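Local coordinates for FixK2 protein (Bradyrhizobium japonicum, PDB 4I2O) that binds DNA and probably acts as a transcription regulator of the CRP/FNR superfamily in a nitrogen-fixing bacterium, at residues Ala58-Gln63 against Val112-Arg117; Glu50-Asp55 against Val69-Leu74. The protein carries 1 engineered substitution. One frame throughout, in Å; residues are numbered along the deposited sequence.

Contact 1: residues Ala58-Gln63 against Val112-Arg117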
loop_
_atom_site.group_PDB
_atom_site.type_symbol
_atom_site.label_atom_id
_atom_site.label_comp_id
_atom_site.label_asym_id
_atom_site.label_seq_id
_atom_site.Cartn_x
_atom_site.Cartn_y
_atom_site.Cartn_z
ATOM N N ALA A 58 -4.200 5.322 18.783
ATOM C CA ALA A 58 -5.347 5.278 17.866
ATOM C C ALA A 58 -6.609 5.205 18.685
ATOM O O ALA A 58 -7.218 4.151 18.762
ATOM C CB ALA A 58 -5.250 4.025 16.974
ATOM N N GLU A 59 -6.997 6.330 19.276
ATOM C CA GLU A 59 -8.050 6.379 20.279
ATOM C C GLU A 59 -9.440 6.644 19.681
ATOM O O GLU A 59 -10.470 6.182 20.209
ATOM C CB GLU A 59 -7.698 7.473 21.274
ATOM C CG GLU A 59 -8.570 7.526 22.496
ATOM C CD GLU A 59 -8.031 8.510 23.539
ATOM O OE1 GLU A 59 -6.856 8.931 23.397
ATOM O OE2 GLU A 59 -8.781 8.852 24.489
ATOM N N TYR A 60 -9.458 7.365 18.577
ATOM C CA TYR A 60 -10.700 7.690 17.887
ATOM C C TYR A 60 -10.686 7.250 16.446
ATOM O O TYR A 60 -9.615 7.060 15.865
ATOM C CB TYR A 60 -10.986 9.202 17.960
ATOM C CG TYR A 60 -11.145 9.613 19.368
ATOM C CD1 TYR A 60 -12.378 9.498 20.008
ATOM C CD2 TYR A 60 -10.060 10.088 20.090
ATOM C CE1 TYR A 60 -12.509 9.841 21.316
ATOM C CE2 TYR A 60 -10.192 10.441 21.408
ATOM C CZ TYR A 60 -11.415 10.318 22.007
ATOM O OH TYR A 60 -11.551 10.655 23.328
ATOM N N VAL A 61 -11.881 7.034 15.889
ATOM C CA VAL A 61 -12.067 6.776 14.459
ATOM C C VAL A 61 -12.979 7.885 13.979
ATOM O O VAL A 61 -13.835 8.335 14.731
ATOM C CB VAL A 61 -12.709 5.409 14.211
ATOM C CG1 VAL A 61 -12.807 5.112 12.716
ATOM C CG2 VAL A 61 -11.848 4.305 14.888
ATOM N N TYR A 62 -12.805 8.296 12.730
ATOM C CA TYR A 62 -13.363 9.570 12.225
ATOM C C TYR A 62 -14.079 9.399 10.884
ATOM O O TYR A 62 -13.713 8.528 10.084
ATOM C CB TYR A 62 -12.205 10.542 11.941
ATOM C CG TYR A 62 -11.251 10.789 13.104
ATOM C CD1 TYR A 62 -11.371 11.929 13.893
ATOM C CD2 TYR A 62 -10.243 9.887 13.409
ATOM C CE1 TYR A 62 -10.490 12.153 15.004
ATOM C CE2 TYR A 62 -9.365 10.104 14.481
ATOM C CZ TYR A 62 -9.493 11.235 15.267
ATOM O OH TYR A 62 -8.591 11.422 16.315
ATOM N N GLN A 63 -15.064 10.252 10.605
ATOM C CA GLN A 63 -15.687 10.233 9.294
ATOM C C GLN A 63 -15.776 11.676 8.832
ATOM O O GLN A 63 -16.248 12.532 9.573
ATOM C CB GLN A 63 -17.071 9.576 9.353
ATOM C CG GLN A 63 -17.776 9.587 8.006
ATOM C CD GLN A 63 -19.169 9.039 8.086
ATOM O OE1 GLN A 63 -19.902 9.305 9.058
ATOM N NE2 GLN A 63 -19.562 8.256 7.071
ATOM N N VAL A 112 -15.879 16.667 11.136
ATOM C CA VAL A 112 -15.887 15.220 11.152
ATOM C C VAL A 112 -16.909 14.756 12.199
ATOM O O VAL A 112 -17.362 15.525 13.078
ATOM C CB VAL A 112 -14.510 14.654 11.523
ATOM C CG1 VAL A 112 -13.450 15.054 10.434
ATOM C CG2 VAL A 112 -14.121 15.121 12.940
ATOM N N ARG A 113 -17.273 13.490 12.110
ATOM C CA ARG A 113 -17.935 12.821 13.253
ATOM C C ARG A 113 -16.879 11.846 13.790
ATOM O O ARG A 113 -16.044 11.333 13.020
ATOM C CB ARG A 113 -19.165 12.047 12.788
ATOM C CG ARG A 113 -20.244 12.926 12.152
ATOM C CD ARG A 113 -21.549 12.202 11.820
ATOM N NE ARG A 113 -21.381 10.809 11.408
ATOM C CZ ARG A 113 -22.401 9.989 11.141
ATOM N NH1 ARG A 113 -23.654 10.432 11.234
ATOM N NH2 ARG A 113 -22.181 8.724 10.779
ATOM N N LEU A 114 -16.861 11.578 15.097
ATOM C CA LEU A 114 -15.897 10.576 15.577
ATOM C C LEU A 114 -16.489 9.716 16.675
ATOM O O LEU A 114 -17.429 10.124 17.320
ATOM C CB LEU A 114 -14.578 11.206 16.038
ATOM C CG LEU A 114 -14.679 12.378 17.023
ATOM C CD1 LEU A 114 -14.757 11.904 18.434
ATOM C CD2 LEU A 114 -13.479 13.280 16.845
ATOM N N VAL A 115 -15.920 8.526 16.867
ATOM C CA VAL A 115 -16.389 7.597 17.881
ATOM C C VAL A 115 -15.161 7.056 18.568
ATOM O O VAL A 115 -14.099 7.023 17.971
ATOM C CB VAL A 115 -17.167 6.418 17.258
ATOM C CG1 VAL A 115 -18.506 6.902 16.678
ATOM C CG2 VAL A 115 -16.371 5.783 16.201
ATOM N N LYS A 116 -15.287 6.640 19.823
ATOM C CA LYS A 116 -14.129 6.031 20.456
ATOM C C LYS A 116 -13.857 4.673 19.821
ATOM O O LYS A 116 -14.778 3.891 19.576
ATOM C CB LYS A 116 -14.296 5.843 21.956
ATOM C CG LYS A 116 -14.534 7.119 22.704
ATOM C CD LYS A 116 -14.351 6.929 24.211
ATOM C CE LYS A 116 -14.778 8.199 24.944
ATOM N NZ LYS A 116 -16.215 8.525 24.684
ATOM N N ARG A 117 -12.586 4.433 19.543
ATOM C CA ARG A 117 -12.134 3.122 19.099
ATOM C C ARG A 117 -12.607 2.017 20.072
ATOM O O ARG A 117 -13.048 0.945 19.647
ATOM C CB ARG A 117 -10.618 3.143 18.954
ATOM C CG ARG A 117 -9.979 1.816 18.595
ATOM C CD ARG A 117 -10.492 1.212 17.296
ATOM N NE ARG A 117 -9.728 0.001 16.959
ATOM C CZ ARG A 117 -9.766 -1.138 17.663
ATOM N NH1 ARG A 117 -10.505 -1.242 18.768
ATOM N NH2 ARG A 117 -9.051 -2.184 17.276
#

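Contact 2: residues Glu50-Asp55 against Val69-Leu74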
loop_
_atom_site.group_PDB
_atom_site.type_symbol
_atom_site.label_atom_id
_atom_site.label_comp_id
_atom_site.label_asym_id
_atom_site.label_seq_id
_atom_site.Cartn_x
_atom_site.Cartn_y
_atom_site.Cartn_z
ATOM N N GLU A 50 -3.482 19.422 12.416
ATOM C CA GLU A 50 -3.226 17.976 12.530
ATOM C C GLU A 50 -4.408 17.382 13.323
ATOM O O GLU A 50 -4.835 17.961 14.338
ATOM C CB GLU A 50 -1.950 17.735 13.316
ATOM C CG GLU A 50 -1.643 16.233 13.419
ATOM C CD GLU A 50 -0.276 15.924 14.022
ATOM O OE1 GLU A 50 -0.200 15.717 15.246
ATOM O OE2 GLU A 50 0.712 15.861 13.267
ATOM N N ILE A 51 -4.957 16.274 12.837
ATOM C CA ILE A 51 -6.042 15.588 13.524
ATOM C C ILE A 51 -5.420 14.528 14.441
ATOM O O ILE A 51 -5.851 14.399 15.595
ATOM C CB ILE A 51 -6.973 14.947 12.509
ATOM C CG1 ILE A 51 -7.575 16.072 11.631
ATOM C CG2 ILE A 51 -8.036 14.126 13.240
ATOM C CD1 ILE A 51 -8.448 15.591 10.483
ATOM N N TYR A 52 -4.432 13.775 13.930
ATOM C CA TYR A 52 -3.574 12.911 14.767
ATOM C C TYR A 52 -2.214 12.748 14.119
ATOM O O TYR A 52 -2.095 12.905 12.908
ATOM C CB TYR A 52 -4.153 11.491 15.024
ATOM C CG TYR A 52 -4.672 10.776 13.799
ATOM C CD1 TYR A 52 -3.797 10.137 12.931
ATOM C CD2 TYR A 52 -6.042 10.776 13.491
ATOM C CE1 TYR A 52 -4.258 9.442 11.798
ATOM C CE2 TYR A 52 -6.505 10.127 12.372
ATOM C CZ TYR A 52 -5.626 9.472 11.522
ATOM O OH TYR A 52 -6.068 8.841 10.394
ATOM N N GLY A 53 -1.200 12.392 14.923
ATOM C CA GLY A 53 0.153 12.195 14.417
ATOM C C GLY A 53 0.510 10.763 14.177
ATOM O O GLY A 53 -0.149 9.828 14.688
ATOM N N GLU A 54 1.577 10.579 13.390
ATOM C CA GLU A 54 2.165 9.271 13.182
ATOM C C GLU A 54 2.620 8.642 14.499
ATOM O O GLU A 54 3.259 9.303 15.315
ATOM C CB GLU A 54 3.362 9.404 12.236
ATOM C CG GLU A 54 3.286 8.522 11.016
ATOM C CD GLU A 54 4.615 8.413 10.291
ATOM O OE1 GLU A 54 5.044 9.426 9.688
ATOM O OE2 GLU A 54 5.224 7.317 10.337
ATOM N N ASP A 55 2.301 7.360 14.689
ATOM C CA ASP A 55 2.638 6.630 15.910
ATOM C C ASP A 55 1.881 7.088 17.150
ATOM O O ASP A 55 2.217 6.629 18.240
ATOM C CB ASP A 55 4.145 6.692 16.234
ATOM C CG ASP A 55 5.021 6.168 15.111
ATOM O OD1 ASP A 55 4.740 5.065 14.567
ATOM O OD2 ASP A 55 6.002 6.880 14.787
ATOM N N VAL A 69 -9.325 15.619 4.084
ATOM C CA VAL A 69 -8.214 15.280 4.990
ATOM C C VAL A 69 -7.131 14.566 4.173
ATOM O O VAL A 69 -7.435 13.789 3.285
ATOM C CB VAL A 69 -8.758 14.359 6.122
ATOM C CG1 VAL A 69 -7.597 13.853 7.053
ATOM C CG2 VAL A 69 -9.793 15.155 6.992
ATOM N N ARG A 70 -5.870 14.802 4.493
ATOM C CA ARG A 70 -4.793 13.965 3.901
ATOM C C ARG A 70 -4.104 13.111 4.952
ATOM O O ARG A 70 -3.852 13.589 6.052
ATOM C CB ARG A 70 -3.770 14.877 3.193
ATOM C CG ARG A 70 -3.181 15.969 4.119
ATOM C CD ARG A 70 -2.095 16.906 3.388
ATOM N NE ARG A 70 -1.756 17.988 4.299
ATOM C CZ ARG A 70 -2.201 19.249 4.193
ATOM N NH1 ARG A 70 -2.881 19.685 3.134
ATOM N NH2 ARG A 70 -1.896 20.123 5.136
ATOM N N SER A 71 -3.793 11.855 4.612
ATOM C CA SER A 71 -3.054 10.946 5.489
ATOM C C SER A 71 -1.704 10.763 4.821
ATOM O O SER A 71 -1.673 10.527 3.612
ATOM C CB SER A 71 -3.730 9.537 5.587
ATOM O OG SER A 71 -4.904 9.598 6.409
ATOM N N TYR A 72 -0.617 10.875 5.594
ATOM C CA TYR A 72 0.725 10.852 5.005
ATOM C C TYR A 72 1.801 10.356 5.949
ATOM O O TYR A 72 1.611 10.232 7.192
ATOM C CB TYR A 72 1.077 12.267 4.538
ATOM C CG TYR A 72 1.125 13.205 5.670
ATOM C CD1 TYR A 72 2.307 13.409 6.380
ATOM C CD2 TYR A 72 -0.051 13.841 6.110
ATOM C CE1 TYR A 72 2.339 14.260 7.483
ATOM C CE2 TYR A 72 -0.033 14.662 7.187
ATOM C CZ TYR A 72 1.145 14.869 7.872
ATOM O OH TYR A 72 1.126 15.706 8.950
ATOM N N LYS A 73 2.949 10.010 5.358
ATOM C CA LYS A 73 4.109 9.645 6.148
ATOM C C LYS A 73 5.203 10.591 5.738
ATOM O O LYS A 73 5.263 10.969 4.575
ATOM C CB LYS A 73 4.566 8.205 5.806
ATOM C CG LYS A 73 3.539 7.127 6.239
ATOM C CD LYS A 73 4.017 5.694 5.972
ATOM C CE LYS A 73 4.834 5.171 7.130
ATOM N NZ LYS A 73 4.022 4.896 8.361
ATOM N N LEU A 74 6.082 10.952 6.671
ATOM C CA LEU A 74 7.225 11.837 6.319
ATOM C C LEU A 74 8.550 11.185 6.448
ATOM O O LEU A 74 8.727 10.247 7.234
ATOM C CB LEU A 74 7.230 13.049 7.296
ATOM C CG LEU A 74 6.086 13.989 7.218
ATOM C CD1 LEU A 74 6.230 14.955 8.435
ATOM C CD2 LEU A 74 6.217 14.750 5.917
HETATM O O HOH W 1 -4.437 8.062 8.677
HETATM O O HOH W 2 7.199 7.958 8.358
#

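Contact 1: residues Ala58-Gln63 against Val112-Arg117
The Tyr60 ring meets Leu114, Val115 and Lys116 of the neighbouring strand in turn. With CG anti to its carbonyl carbon (chi1 -62°), the side chain leaves CB beside Val115 O. CD1 stays near that oxygen, 3.6 Å from Val115 O, which lies at the ring edge, and also meets Leu114 CD1 at 3.7 Å. Farther out, CE1 touches the aliphatic CG of Lys116 at 3.7 Å; the two side chains run side by side, and a long methylene chain suits this partly exposed border. Cut back to alanine, this position would probably leave Leu114 CD1 and Lys116 CG without the ring they lie against and the lysine chain freer to turn. Leu114 has a second aromatic partner, its CD2 reaching Tyr62 CE1 at 3.7 Å. Beneath the side chains, Val61 and Val115 exchange two backbone hydrogen bonds, as do Gln63 and Arg113. Val61 and Val115 both pack on Leu120, where branched aliphatics fit. Gln63 OE1 approaches Arg113 NH2 to 2.9 Å, with amide and guanidinium planes 47° apart, while Gln63 NE2 bonds to Gly89 O. At the far end Arg117 N, opening helix 117-126, donates to Glu59 O over 2.8 Å, from above the carbonyl plane. These antiparallel strands belong to one sheet of the beta-roll characteristic of CRP-type cyclic nucleotide-binding domains.

Contact 2: residues Glu50-Asp55 against Val69-Leu74
Ile51 and Val69 meet tip to tip: the terminal CD1 of Ile51 lies 3.8 Å from Val69 CG2 and 3.9 Å from Val69 CG1, so it is received by both branches of the valine. Short branched side chains suit this buried place, and Phe92 touches them both. At the other end of the contact the chemistry is ionic. Glu54 extends beyond CG and crosses Lys73 at about a right angle; its OE2 and Lys73 NZ, 3.3 Å apart, form a salt bridge with a weak hydrogen bond. Bends at chi3 (87°) and chi4 (71°) of the lysine curl its tip back to this carboxylate. A water joins the pair to the backbone, hydrogen-bonded to Glu54 OE2 at 2.9 Å and to Leu74 O at 3.0 Å. Between the two ends, a second water links the hydroxyls of Tyr52 and Ser71; it lies in the plane of the tyrosine ring, at its edge, and 2.8 Å from Ser71 OG.

In the next shell, His86 bonds to Ser71 OG, and His100 stacks on the Tyr52 ring. Strand 103-106 runs between strands 50-52 and 69-74, and Ile51 and Tyr52 both face Ala104 in a classic beta bulge. The stronger polar partner of Lys73 NZ is Arg101 O, with a long, weak ion pair to Asp147 of the second subunit besides. The lysine's charge is thus probably shared among several oxygens near the subunit interface, with Glu54 one modest contributor, while Ile51 and Val69 add close apolar packing at the other end.

From the N terminus the four segments come in the order 50-55, 58-63, 69-74 and 112-117, and the contacts cross. Contact 2 closes a loop of 13 residues that holds all of strand 60-64; contact 1 then closes a longer loop of 48 residues, within which 69-74 lies. Contact 1 pairs neighbouring strands inside one four-stranded antiparallel sheet, whereas contact 2 spans an intervening strand in the other. The sheets meet through Tyr62, whose CE2 lies 3.5 Å from Tyr52 CD2 and whose CE1 lies 3.6 Å from Ile51 CG2. Crossing closures thus tie both sheets of the cyclic nucleotide-binding domain together, and contact 1 continues into helix 117-126.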